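Local coordinates for variant surface glycoprotein MITAT 1.1 (Trypanosoma brucei brucei, PDB 5LY9), which forms the protective coat on the surface of the parasite, one of many antigenically distinct versions whose successive expression lets it evade the host immune response, at residues S50-L53 with E58-A61; Q63-L68 with D317-E322; C190-G195 with N199-T204; A211-L214 with T219-N222; P13-T18 with T138-Q143. All coordinates share one frame; numbering follows the deposited sequence. Where two conformers were deposited one is given.

Overall arrangement
The chain is the elongated N-terminal portion of the glycoprotein, and its contacts fall into two groups at opposite sides of the chain's centre. Interactions 1 and 2, centres 7 Å apart, touch where helix 24-55 meets helix 62-114: Leu65 packs on Tyr52 and Leu53. Interactions 3 and 4 (centres 11 Å apart) touch through Gly195 and Pro221, follow each other along the chain, and both reach the second subunit. Interaction 5 meets interaction 4 (centres 22 Å apart) through Leu14 and Leu214. About 80 Å separates the centres of interactions 1 and 3, and helix 62-114 runs along much of the length between the groups. Interactions 2 and 5 alternate their segments along the chain, joining sequence-distant regions.

Interaction 1. Residues S50-L53 with E58-A61; sequences SIYL and ETQA
The ring of Tyr52 turns its edge to Thr59: CE1 lies 3.9 Å from Thr59 OG1, with that hydroxyl oxygen close to the ring plane. A water occupies the same plane, 2.5 Å from Tyr52 OH and 2.6 Å from Thr59 OG1, and links the two hydroxyls where no direct hydrogen bond forms. With CG anti to the backbone N (chi1 -176°), the phenol of Tyr52 leaves its helix in the direction of the loop, which brings the hydroxyl within range of this water. Beside it, Leu53 offers a methyl group: its CD2 meets Thr59 CG2 at 4.2 Å, so the two branches of the threonine are divided between a polar and an apolar neighbour. Helix 24-55 and helix 62-114 make a helical hairpin, and residues 58-61 belong to the connection that reverses the chain between them. Here Thr59 forms an ST turn, OG1 accepting from Ala61 N at 3.1 Å with an N-H...O angle of 159°. Ala61 is the N-cap residue of helix 62-114, and the turn probably helps to set the backbone where that helix begins. Thr59 OG1 is thus held by both a backbone N-H and the bridging water. Tyr52 also packs on Leu65 of helix 62-114 and on Met318 and Val319 of helix 313-321, while Leu53 touches Leu62 and Leu65.

Interaction 2. Residues Q63-L68 with D317-E322; sequences QQLTLL and DMVDAE. Unlike the reference sequence in segment 63-68: Leu65 (reference Ser). With NAG (2-acetamido-2-deoxy-beta-D-glucopyranose), chain C; MAN (alpha-D-mannopyranose), chain B.
Leu65 divides its two methyl groups between Met318 and Val319. Its CD1 meets Met318 CE at 4.0 Å, the two side chains crossing at about a right angle, and its CD2 lies 3.9 Å from Val319 CG2, where the side chains slide past each other in opposite directions. The bend at the end of Met318 (chi3 76°) carries its terminal methyl round to the leucine. Leu65, which differs from the reference sequence, is the residue of 63-68 that touches 317-322. Val319 has a second role: its other branch, CG1, approaches the acetamido methyl C8 of an N-acetylglucosamine at 4.1 Å. One residue on, Asp320 OD1 accepts a short hydrogen bond from O3 of that sugar (2.5 Å), and Lys48 NZ also bonds to the sugar. A mannose of the attached glycan lies beside Ala321, its O6 3.4 Å from Ala321 CA. The segment thus meets helix 62-114 through Met318 and Val319, and the glycan beside Val319, Asp320 and Ala321. Further out, Glu322 bonds through its backbone to Leu337, Leu68 packs on Tyr315 and Leu316 of helix 313-321, and Leu67 packs against helices 275-285 and 295-304.

Interaction 3. Residues C190-G195 with N199-T204; sequences CKLLSG and NGYPTT
Lys191 lays the aliphatic part of its side chain over the backbone of Asn199 and Gly200, with CG 3.5 Å from Asn199 O and CD 3.7 Å from Gly200 O. A bend at chi3 (-63°) turns the end of the chain so that NZ gives a hydrogen bond to a water at 2.9 Å, and this water in turn lies 2.8 Å from Gly200 O as a likely donor. Tyr201 N donates to Ser194 O, 2.9 Å long and nearly straight at 169°, the donor tilted 20° from the carbonyl plane. Having no side chain, Gly200 brings its CA to 3.5 Å from the same carbonyl oxygen in a CA-H...O contact. Pro202 CG rests against the carbonyl oxygen Gly195 O at 3.4 Å, and Leu192 CD1 approaches the Tyr201 ring obliquely. The 3-10 turn 191-193 and the loop 199-204 build a compact part of the head lobe, probably the membrane-distal end as in other VSGs, beside the Cys123-Cys190 disulfide. The side chains of Ser194 and Asn199 both hydrogen-bond to the Glu2 carboxylate. Tyr201 OH reaches Leu192 N of the second subunit, and Lys191 NZ of the second subunit bonds to Tyr201 O, so backbone bonds and Glu2 help to hold the loop, while Tyr201 and Lys191 also take part in the subunit interface.

Interaction 4. Residues A211-L214 with T219-N222; sequences AKVL and TIPN
Ile220 extends towards Val213 because CG1 is anti to its carbonyl carbon (chi1 -65°) and CD1 continues fully extended (chi2 180°). The terminal methyl CD1 then falls against both branches of the valine, 3.9 Å from Val213 CG2 and 4.0 Å from Val213 CG1, the two side chains crossing at about a right angle. On the same face as Ile220, Ala211 CB meets Ile220 CB at 4.1 Å. Lys212 and Thr219 occupy the other face. In the conformer described, the lysine is folded at successive bonds and lies alongside the threonine, pointing the same way, so that Lys212 CE passes 3.5 Å from Thr219 OG1 as a methylene contact. Lys212 was modelled in two conformers, so this contact is tentative. Two backbone hydrogen bonds join the strands: Ala211 N gives to Ile220 O at 3.0 Å, and Ile220 N gives to Ala211 O at 2.8 Å. Ala211 and Ile220 are consequently an antiparallel hydrogen-bonded pair, and Lys212 with Thr219 the adjoining non-hydrogen-bonded pair of a beta hairpin. The Ala211 carbonyl oxygen has a further neighbour in Thr219 CA, 3.3 Å away in a CA-H...O contact. Strand 211-213 is outermost within this chain in a four-stranded antiparallel sheet; next across the sheet come 218-220, 228-229 and 173-174, and Thr219 bonds through its backbone to Thr228. Val213 packs on Phe108 of helix 62-114, and Ala211 and Val213 touch Ser114 and Glu107 of the second subunit, respectively.

Interaction 5. Residues P13-T18 with T138-Q143; sequences PLCKLT and TKLDDQ
Cys15 and Lys16 of helix 8-21 face Leu140 and Gln143, the first and last residues of the type II' beta turn of a tight antiparallel hairpin. The hairpin belongs to a small three-stranded sheet, and its turn is closed by paired backbone hydrogen bonds: Leu140 N to Gln143 O at 2.8 Å and Gln143 N to Leu140 O at 2.9 Å. Asp141 occupies the second position of the turn with a positive phi of 43°. A covalent link stands close by, since Cys15 SG forms a disulfide with Cys145, two residues beyond Gln143. The disulfide thus links the helix to the residue just after strand 143-144. No hydrogen bond joins the two segments directly, but the salt bridge from Lys12 to Asp142 adds an ionic tie between helix and turn. The apolar contacts are made by the cysteine. Its sulfur, SG, lies 4.2 Å from Leu140 CD1, and its CB meets Gln143 CG at 3.5 Å, a close approach between methylene groups. Leu140 packs further on Trp11 and on Glu113 of helix 62-114. The remaining contact is between an aliphatic chain and an amide. The first torsion of Gln143 (chi1 176°) sends CG away from its backbone N, and the chain then bends at chi2 (49°); the Gln143 and Lys16 side chains cross at about a right angle, the amide lying by Lys16 CG. That carbon is left nearly equidistant from both ends of the amide, Lys16 CG being 3.5 Å from Gln143 OE1 and 3.6 Å from Gln143 NE2.

Interaction 1. Residues S50-L53 with E58-A61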
# COMPACT_ATOMS: atom_id res chain seq x y z
N SER A 50 -15.12 19.89 -20.41
CA SER A 50 -16.51 20.07 -19.95
C SER A 50 -16.88 21.53 -19.72
O SER A 50 -17.99 21.98 -20.07
CB SER A 50 -16.78 19.33 -18.66
OG SER A 50 -16.53 17.92 -18.75
N ILE A 51 -15.97 22.29 -19.10
CA ILE A 51 -16.18 23.68 -18.85
C ILE A 51 -16.27 24.47 -20.18
O ILE A 51 -17.16 25.30 -20.36
CB ILE A 51 -15.01 24.26 -17.98
CG1 ILE A 51 -15.06 23.73 -16.53
CG2 ILE A 51 -15.03 25.79 -18.07
CD1 ILE A 51 -13.71 23.79 -15.80
N TYR A 52 -15.37 24.16 -21.12
CA TYR A 52 -15.39 24.84 -22.41
C TYR A 52 -16.76 24.60 -23.08
O TYR A 52 -17.39 25.52 -23.66
CB TYR A 52 -14.33 24.29 -23.31
CG TYR A 52 -14.25 25.03 -24.61
CD1 TYR A 52 -15.02 24.68 -25.66
CD2 TYR A 52 -13.29 26.04 -24.78
CE1 TYR A 52 -14.96 25.40 -26.87
CE2 TYR A 52 -13.17 26.73 -25.99
CZ TYR A 52 -14.01 26.41 -27.00
OH TYR A 52 -13.93 27.11 -28.21
N LEU A 53 -17.22 23.36 -23.07
CA LEU A 53 -18.51 23.05 -23.67
C LEU A 53 -19.63 23.76 -22.98
O LEU A 53 -20.58 24.25 -23.65
CB LEU A 53 -18.76 21.57 -23.62
CG LEU A 53 -17.91 20.76 -24.58
CD1 LEU A 53 -17.87 19.29 -24.18
CD2 LEU A 53 -18.48 20.89 -25.96
N GLU A 58 -22.67 26.90 -28.46
CA GLU A 58 -22.77 27.02 -29.89
C GLU A 58 -21.47 26.73 -30.59
O GLU A 58 -21.34 27.05 -31.75
CB GLU A 58 -23.29 28.41 -30.27
CG GLU A 58 -24.55 28.70 -29.52
CD GLU A 58 -25.08 30.07 -29.87
OE1 GLU A 58 -25.40 30.23 -31.06
OE2 GLU A 58 -25.12 30.94 -28.96
N THR A 59 -20.50 26.12 -29.90
CA THR A 59 -19.22 25.79 -30.52
C THR A 59 -19.40 25.03 -31.82
O THR A 59 -20.24 24.09 -31.90
CB THR A 59 -18.35 24.92 -29.53
OG1 THR A 59 -17.06 24.66 -30.10
CG2 THR A 59 -19.06 23.61 -29.14
N GLN A 60 -18.60 25.36 -32.81
CA GLN A 60 -18.55 24.54 -34.01
C GLN A 60 -17.72 23.28 -33.87
O GLN A 60 -17.62 22.55 -34.80
CB GLN A 60 -18.08 25.37 -35.21
CG GLN A 60 -19.03 26.54 -35.57
CD GLN A 60 -20.50 26.15 -35.67
OE1 GLN A 60 -21.24 26.15 -34.66
NE2 GLN A 60 -20.95 25.83 -36.89
N ALA A 61 -17.17 23.04 -32.69
CA ALA A 61 -16.37 21.86 -32.43
C ALA A 61 -17.07 20.93 -31.48
O ALA A 61 -16.39 20.20 -30.70
CB ALA A 61 -15.04 22.26 -31.87
O HOH W 1 -15.62 26.83 -30.09

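Interaction 2. Residues Q63-L68 with D317-E322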
# COMPACT_ATOMS: atom_id res chain seq x y z
N GLN A 63 -18.79 18.05 -31.70
CA GLN A 63 -18.56 16.65 -31.72
C GLN A 63 -17.12 16.28 -31.33
O GLN A 63 -16.92 15.33 -30.59
CB GLN A 63 -18.89 15.99 -33.06
CG GLN A 63 -20.38 16.05 -33.39
CD GLN A 63 -20.70 15.38 -34.75
OE1 GLN A 63 -20.11 14.40 -35.13
NE2 GLN A 63 -21.66 15.90 -35.45
N GLN A 64 -16.13 17.03 -31.82
CA GLN A 64 -14.71 16.79 -31.44
C GLN A 64 -14.54 16.92 -29.92
O GLN A 64 -13.93 16.08 -29.25
CB GLN A 64 -13.82 17.84 -32.10
CG GLN A 64 -13.80 17.73 -33.61
CD GLN A 64 -14.89 18.47 -34.37
OE1 GLN A 64 -15.92 18.87 -33.84
NE2 GLN A 64 -14.70 18.57 -35.68
N LEU A 65 -15.15 17.94 -29.36
CA LEU A 65 -14.94 18.23 -27.91
C LEU A 65 -15.74 17.25 -27.01
O LEU A 65 -15.27 16.83 -25.96
CB LEU A 65 -15.31 19.68 -27.63
CG LEU A 65 -14.31 20.66 -28.29
CD1 LEU A 65 -14.72 22.07 -28.01
CD2 LEU A 65 -12.93 20.46 -27.72
N THR A 66 -16.93 16.88 -27.45
CA THR A 66 -17.73 15.86 -26.76
C THR A 66 -16.94 14.56 -26.66
O THR A 66 -16.86 13.94 -25.62
CB THR A 66 -19.05 15.63 -27.42
OG1 THR A 66 -19.86 16.82 -27.33
CG2 THR A 66 -19.82 14.50 -26.81
N LEU A 67 -16.38 14.15 -27.78
CA LEU A 67 -15.56 12.96 -27.88
C LEU A 67 -14.40 13.02 -26.95
O LEU A 67 -14.12 12.05 -26.19
CB LEU A 67 -15.11 12.78 -29.29
CG LEU A 67 -14.23 11.57 -29.48
CD1 LEU A 67 -14.96 10.24 -29.13
CD2 LEU A 67 -13.68 11.54 -30.84
N LEU A 68 -13.67 14.15 -26.92
CA LEU A 68 -12.51 14.25 -26.08
C LEU A 68 -12.89 14.24 -24.59
O LEU A 68 -12.22 13.61 -23.79
CB LEU A 68 -11.70 15.51 -26.43
CG LEU A 68 -10.98 15.39 -27.75
CD1 LEU A 68 -10.48 16.79 -28.23
CD2 LEU A 68 -9.85 14.43 -27.70
N ASP A 317 -5.71 22.64 -27.45
CA ASP A 317 -5.15 24.01 -27.36
C ASP A 317 -6.20 25.10 -27.24
O ASP A 317 -6.06 26.02 -26.43
CB ASP A 317 -4.21 24.29 -28.53
CG ASP A 317 -2.89 23.53 -28.44
OD1 ASP A 317 -2.49 22.97 -27.37
OD2 ASP A 317 -2.23 23.47 -29.47
N MET A 318 -7.28 24.96 -28.01
CA MET A 318 -8.42 25.85 -27.93
C MET A 318 -9.06 25.82 -26.55
O MET A 318 -9.36 26.85 -25.97
CB MET A 318 -9.40 25.43 -29.03
CG MET A 318 -10.56 26.30 -29.19
SD MET A 318 -11.41 25.83 -30.74
CE MET A 318 -12.18 24.35 -30.19
N VAL A 319 -9.17 24.64 -25.95
CA VAL A 319 -9.69 24.54 -24.59
C VAL A 319 -8.77 25.27 -23.58
O VAL A 319 -9.23 26.04 -22.74
CB VAL A 319 -9.86 23.04 -24.24
CG1 VAL A 319 -10.08 22.83 -22.78
CG2 VAL A 319 -11.05 22.50 -25.01
N ASP A 320 -7.49 24.99 -23.68
CA ASP A 320 -6.46 25.61 -22.81
C ASP A 320 -6.43 27.14 -22.84
O ASP A 320 -6.27 27.77 -21.81
CB ASP A 320 -5.07 25.11 -23.17
CG ASP A 320 -4.80 23.69 -22.66
OD1 ASP A 320 -5.56 23.17 -21.80
OD2 ASP A 320 -3.81 23.09 -23.17
N ALA A 321 -6.70 27.73 -23.99
CA ALA A 321 -6.65 29.18 -24.15
C ALA A 321 -7.90 29.88 -23.61
O ALA A 321 -7.93 31.10 -23.47
CB ALA A 321 -6.52 29.46 -25.65
N GLU A 322 -8.95 29.11 -23.31
CA GLU A 322 -10.21 29.69 -22.97
C GLU A 322 -10.08 30.37 -21.60
O GLU A 322 -9.65 29.75 -20.65
CB GLU A 322 -11.34 28.64 -22.99
CG GLU A 322 -12.73 29.20 -22.75
CD GLU A 322 -13.36 29.89 -23.98
OE1 GLU A 322 -12.70 29.99 -25.02
OE2 GLU A 322 -14.56 30.28 -23.89
C1 NAG C . -3.13 18.47 -20.26
C2 NAG C . -4.07 19.63 -20.13
C3 NAG C . -3.36 20.98 -20.22
C4 NAG C . -2.16 21.03 -19.27
C5 NAG C . -1.32 19.79 -19.57
C6 NAG C . -0.05 19.67 -18.75
C7 NAG C . -6.39 19.71 -20.82
C8 NAG C . -7.35 19.82 -21.96
N2 NAG C . -5.12 19.66 -21.14
O3 NAG C . -4.25 22.09 -19.92
O4 NAG C . -1.44 22.32 -19.29
O5 NAG C . -2.10 18.60 -19.31
O6 NAG C . -0.42 19.66 -17.40
O7 NAG C . -6.74 19.60 -19.67
C1 MAN B . -0.10 26.69 -23.16
C2 MAN B . 0.95 27.74 -23.46
C3 MAN B . 0.91 28.72 -22.31
C4 MAN B . -0.49 29.30 -22.11
C5 MAN B . -1.62 28.26 -22.09
C6 MAN B . -2.99 28.84 -22.47
O2 MAN B . 0.71 28.34 -24.76
O3 MAN B . 1.91 29.70 -22.64
O4 MAN B . -0.51 29.97 -20.87
O5 MAN B . -1.39 27.25 -23.05
O6 MAN B . -3.27 28.76 -23.91

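Interaction 3. Residues C190-G195 with N199-T204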
# COMPACT_ATOMS: atom_id res chain seq x y z
N CYS A 190 32.01 -19.94 14.84
CA CYS A 190 30.59 -19.58 14.93
C CYS A 190 29.89 -20.92 14.96
O CYS A 190 29.55 -21.50 13.89
CB CYS A 190 30.23 -18.78 13.69
SG CYS A 190 28.50 -18.24 13.72
N LYS A 191 29.66 -21.44 16.17
CA LYS A 191 29.08 -22.76 16.33
C LYS A 191 27.65 -22.80 15.79
O LYS A 191 27.18 -23.89 15.42
CB LYS A 191 29.09 -23.17 17.81
CG LYS A 191 30.48 -23.52 18.28
CD LYS A 191 30.54 -24.09 19.67
CE LYS A 191 30.05 -23.09 20.73
NZ LYS A 191 30.04 -23.84 22.06
N LEU A 192 26.97 -21.63 15.77
CA LEU A 192 25.57 -21.59 15.31
C LEU A 192 25.50 -22.17 13.91
O LEU A 192 24.48 -22.72 13.52
CB LEU A 192 24.99 -20.20 15.33
CG LEU A 192 23.47 -20.16 15.05
CD1 LEU A 192 22.68 -20.87 16.15
CD2 LEU A 192 22.99 -18.76 14.82
N LEU A 193 26.61 -22.04 13.14
CA LEU A 193 26.59 -22.47 11.76
C LEU A 193 26.82 -23.96 11.59
O LEU A 193 26.94 -24.44 10.43
CB LEU A 193 27.55 -21.64 10.91
CG LEU A 193 27.15 -20.16 10.84
CD1 LEU A 193 28.12 -19.40 9.99
CD2 LEU A 193 25.75 -19.92 10.32
N SER A 194 26.93 -24.71 12.69
CA SER A 194 26.98 -26.20 12.55
C SER A 194 26.05 -26.81 13.53
O SER A 194 26.07 -26.47 14.71
CB SER A 194 28.39 -26.79 12.74
OG SER A 194 28.28 -28.22 12.90
N GLY A 195 25.14 -27.63 13.01
CA GLY A 195 24.22 -28.41 13.87
C GLY A 195 24.76 -29.81 14.23
O GLY A 195 23.99 -30.68 14.67
N ASN A 199 31.72 -30.29 17.24
CA ASN A 199 32.27 -28.93 17.17
C ASN A 199 31.22 -27.81 17.03
O ASN A 199 31.55 -26.64 17.22
CB ASN A 199 33.15 -28.78 15.96
CG ASN A 199 34.24 -29.82 15.89
OD1 ASN A 199 34.90 -30.07 16.88
ND2 ASN A 199 34.43 -30.39 14.72
N GLY A 200 30.00 -28.18 16.72
CA GLY A 200 28.94 -27.19 16.56
C GLY A 200 28.12 -26.85 17.76
O GLY A 200 28.52 -27.09 18.92
N TYR A 201 26.94 -26.30 17.47
CA TYR A 201 26.03 -25.78 18.45
C TYR A 201 25.52 -26.80 19.48
O TYR A 201 25.66 -26.55 20.67
CB TYR A 201 24.87 -25.04 17.75
CG TYR A 201 23.71 -24.73 18.69
CD1 TYR A 201 23.75 -23.60 19.47
CD2 TYR A 201 22.65 -25.64 18.89
CE1 TYR A 201 22.72 -23.34 20.39
CE2 TYR A 201 21.61 -25.38 19.77
CZ TYR A 201 21.67 -24.27 20.55
OH TYR A 201 20.65 -23.97 21.39
N PRO A 202 24.90 -27.94 19.06
CA PRO A 202 24.16 -28.71 20.02
C PRO A 202 25.03 -29.57 20.94
O PRO A 202 26.06 -30.01 20.51
CB PRO A 202 23.28 -29.56 19.12
CG PRO A 202 24.16 -29.87 17.99
CD PRO A 202 24.85 -28.56 17.71
N THR A 203 24.50 -29.85 22.15
CA THR A 203 25.13 -30.74 23.11
C THR A 203 24.73 -32.17 22.86
O THR A 203 23.57 -32.52 22.74
CB THR A 203 24.67 -30.39 24.50
OG1 THR A 203 24.99 -29.00 24.74
CG2 THR A 203 25.36 -31.26 25.55
N THR A 204 25.75 -33.01 22.77
CA THR A 204 25.63 -34.51 22.64
C THR A 204 25.03 -35.05 21.35
O THR A 204 25.62 -35.91 20.70
CB THR A 204 24.99 -35.05 23.92
OG1 THR A 204 25.86 -34.65 25.03
CG2 THR A 204 24.83 -36.53 23.84
O HOH W 2 28.86 -26.46 21.61

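Interaction 4. Residues A211-L214 with T219-N222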
# COMPACT_ATOMS: atom_id res chain seq x y z
N ALA A 211 18.85 -27.26 9.42
CA ALA A 211 18.01 -26.09 9.74
C ALA A 211 18.06 -25.12 8.59
O ALA A 211 19.11 -24.93 8.00
CB ALA A 211 18.45 -25.40 11.02
N LYS A 212 16.89 -24.55 8.22
CA LYS A 212 16.78 -23.54 7.20
C LYS A 212 16.60 -22.21 7.88
O LYS A 212 15.63 -22.00 8.66
CB LYS A 212 15.57 -23.83 6.30
CG LYS A 212 15.50 -25.23 5.77
CD LYS A 212 16.74 -25.57 4.96
CE LYS A 212 16.47 -25.49 3.46
NZ LYS A 212 15.44 -24.42 3.14
N VAL A 213 17.50 -21.28 7.59
CA VAL A 213 17.49 -19.94 8.20
C VAL A 213 17.56 -18.90 7.09
O VAL A 213 17.62 -19.24 5.91
CB VAL A 213 18.58 -19.78 9.26
CG1 VAL A 213 18.38 -20.81 10.38
CG2 VAL A 213 19.98 -19.88 8.65
N LEU A 214 17.55 -17.62 7.45
CA LEU A 214 17.50 -16.53 6.48
C LEU A 214 16.33 -16.77 5.52
O LEU A 214 16.50 -16.71 4.26
CB LEU A 214 18.84 -16.34 5.76
CG LEU A 214 19.88 -15.53 6.57
CD1 LEU A 214 21.29 -15.82 6.14
CD2 LEU A 214 19.62 -14.03 6.55
N THR A 219 21.18 -23.04 4.70
CA THR A 219 20.99 -24.33 5.40
C THR A 219 22.15 -24.50 6.39
O THR A 219 23.28 -24.43 5.97
CB THR A 219 20.99 -25.52 4.39
OG1 THR A 219 20.00 -25.31 3.41
CG2 THR A 219 20.71 -26.91 5.15
N ILE A 220 21.85 -24.74 7.67
CA ILE A 220 22.79 -25.08 8.69
C ILE A 220 22.81 -26.64 8.77
O ILE A 220 21.79 -27.27 8.95
CB ILE A 220 22.37 -24.50 10.01
CG1 ILE A 220 22.42 -22.97 9.89
CG2 ILE A 220 23.28 -25.02 11.13
CD1 ILE A 220 22.02 -22.16 11.14
N PRO A 221 23.97 -27.23 8.53
CA PRO A 221 24.08 -28.68 8.45
C PRO A 221 23.94 -29.34 9.80
O PRO A 221 24.13 -28.70 10.84
CB PRO A 221 25.48 -28.87 7.92
CG PRO A 221 26.27 -27.74 8.49
CD PRO A 221 25.27 -26.57 8.45
N ASN A 222 23.55 -30.62 9.79
CA ASN A 222 23.69 -31.44 11.03
C ASN A 222 24.80 -32.48 10.86
O ASN A 222 24.74 -33.53 11.50
CB ASN A 222 22.37 -32.07 11.49
CG ASN A 222 21.80 -33.07 10.49
OD1 ASN A 222 22.31 -33.24 9.43
ND2 ASN A 222 20.68 -33.71 10.85

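Interaction 5. Residues P13-T18 with T138-Q143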
# COMPACT_ATOMS: atom_id res chain seq x y z
N PRO A 13 26.72 -9.08 0.55
CA PRO A 13 25.56 -9.02 -0.36
C PRO A 13 24.22 -8.95 0.38
O PRO A 13 23.24 -8.37 -0.15
CB PRO A 13 25.69 -10.30 -1.18
CG PRO A 13 27.14 -10.53 -1.22
CD PRO A 13 27.68 -10.12 0.13
N LEU A 14 24.11 -9.57 1.56
CA LEU A 14 22.92 -9.45 2.35
C LEU A 14 22.74 -8.04 2.88
O LEU A 14 21.61 -7.54 2.90
CB LEU A 14 22.87 -10.47 3.52
CG LEU A 14 22.74 -11.94 3.03
CD1 LEU A 14 23.09 -12.86 4.16
CD2 LEU A 14 21.36 -12.25 2.48
N CYS A 15 23.82 -7.43 3.35
CA CYS A 15 23.78 -5.98 3.75
C CYS A 15 23.32 -5.06 2.58
O CYS A 15 22.50 -4.20 2.74
CB CYS A 15 25.10 -5.48 4.26
SG CYS A 15 25.57 -6.21 5.84
N LYS A 16 23.83 -5.32 1.38
CA LYS A 16 23.40 -4.57 0.20
C LYS A 16 21.93 -4.78 -0.07
O LYS A 16 21.22 -3.82 -0.38
CB LYS A 16 24.24 -4.99 -1.04
CG LYS A 16 25.68 -4.52 -0.99
CD LYS A 16 26.51 -5.24 -2.06
CE LYS A 16 26.30 -4.84 -3.45
NZ LYS A 16 27.31 -5.40 -4.44
N LEU A 17 21.46 -6.00 0.06
CA LEU A 17 20.05 -6.29 -0.21
C LEU A 17 19.18 -5.63 0.82
O LEU A 17 18.17 -5.01 0.43
CB LEU A 17 19.81 -7.78 -0.26
CG LEU A 17 18.37 -8.29 -0.45
CD1 LEU A 17 17.79 -7.76 -1.78
CD2 LEU A 17 18.26 -9.82 -0.38
N THR A 18 19.51 -5.76 2.13
CA THR A 18 18.67 -5.12 3.11
C THR A 18 18.62 -3.59 2.91
O THR A 18 17.55 -2.98 3.06
CB THR A 18 18.98 -5.58 4.58
OG1 THR A 18 17.93 -5.09 5.41
CG2 THR A 18 20.22 -5.00 5.01
N THR A 138 25.98 2.75 11.26
CA THR A 138 25.14 1.91 10.40
C THR A 138 25.94 1.00 9.48
O THR A 138 25.36 0.22 8.77
CB THR A 138 24.27 2.79 9.53
OG1 THR A 138 25.09 3.70 8.79
CG2 THR A 138 23.25 3.49 10.39
N LYS A 139 27.24 1.08 9.53
CA LYS A 139 28.16 0.36 8.65
C LYS A 139 28.74 -0.89 9.33
O LYS A 139 29.05 -0.86 10.54
CB LYS A 139 29.34 1.24 8.31
CG LYS A 139 29.01 2.50 7.56
CD LYS A 139 30.21 3.43 7.46
CE LYS A 139 30.85 3.98 8.72
NZ LYS A 139 29.97 4.96 9.27
N LEU A 140 28.94 -1.95 8.56
CA LEU A 140 29.73 -3.08 8.97
C LEU A 140 30.88 -3.09 8.03
O LEU A 140 30.74 -3.24 6.84
CB LEU A 140 28.95 -4.41 8.83
CG LEU A 140 28.14 -4.85 9.99
CD1 LEU A 140 27.39 -6.15 9.58
CD2 LEU A 140 28.97 -5.05 11.24
N ASP A 141 32.07 -2.93 8.60
CA ASP A 141 33.24 -2.49 7.86
C ASP A 141 32.92 -1.35 6.91
O ASP A 141 32.52 -0.25 7.31
CB ASP A 141 33.84 -3.69 7.17
CG ASP A 141 34.51 -4.69 8.16
OD1 ASP A 141 35.04 -4.38 9.31
OD2 ASP A 141 34.49 -5.82 7.70
N ASP A 142 33.10 -1.56 5.65
CA ASP A 142 32.84 -0.42 4.79
C ASP A 142 31.45 -0.48 4.16
O ASP A 142 31.21 0.28 3.27
CB ASP A 142 33.92 -0.33 3.73
CG ASP A 142 34.06 -1.57 2.90
OD1 ASP A 142 33.66 -2.68 3.35
OD2 ASP A 142 34.65 -1.45 1.77
N GLN A 143 30.58 -1.41 4.57
CA GLN A 143 29.31 -1.65 3.89
C GLN A 143 28.16 -1.12 4.76
O GLN A 143 28.03 -1.53 5.91
CB GLN A 143 29.16 -3.14 3.66
CG GLN A 143 27.85 -3.62 3.04
CD GLN A 143 27.40 -2.88 1.82
OE1 GLN A 143 28.17 -2.86 0.85
NE2 GLN A 143 26.12 -2.27 1.81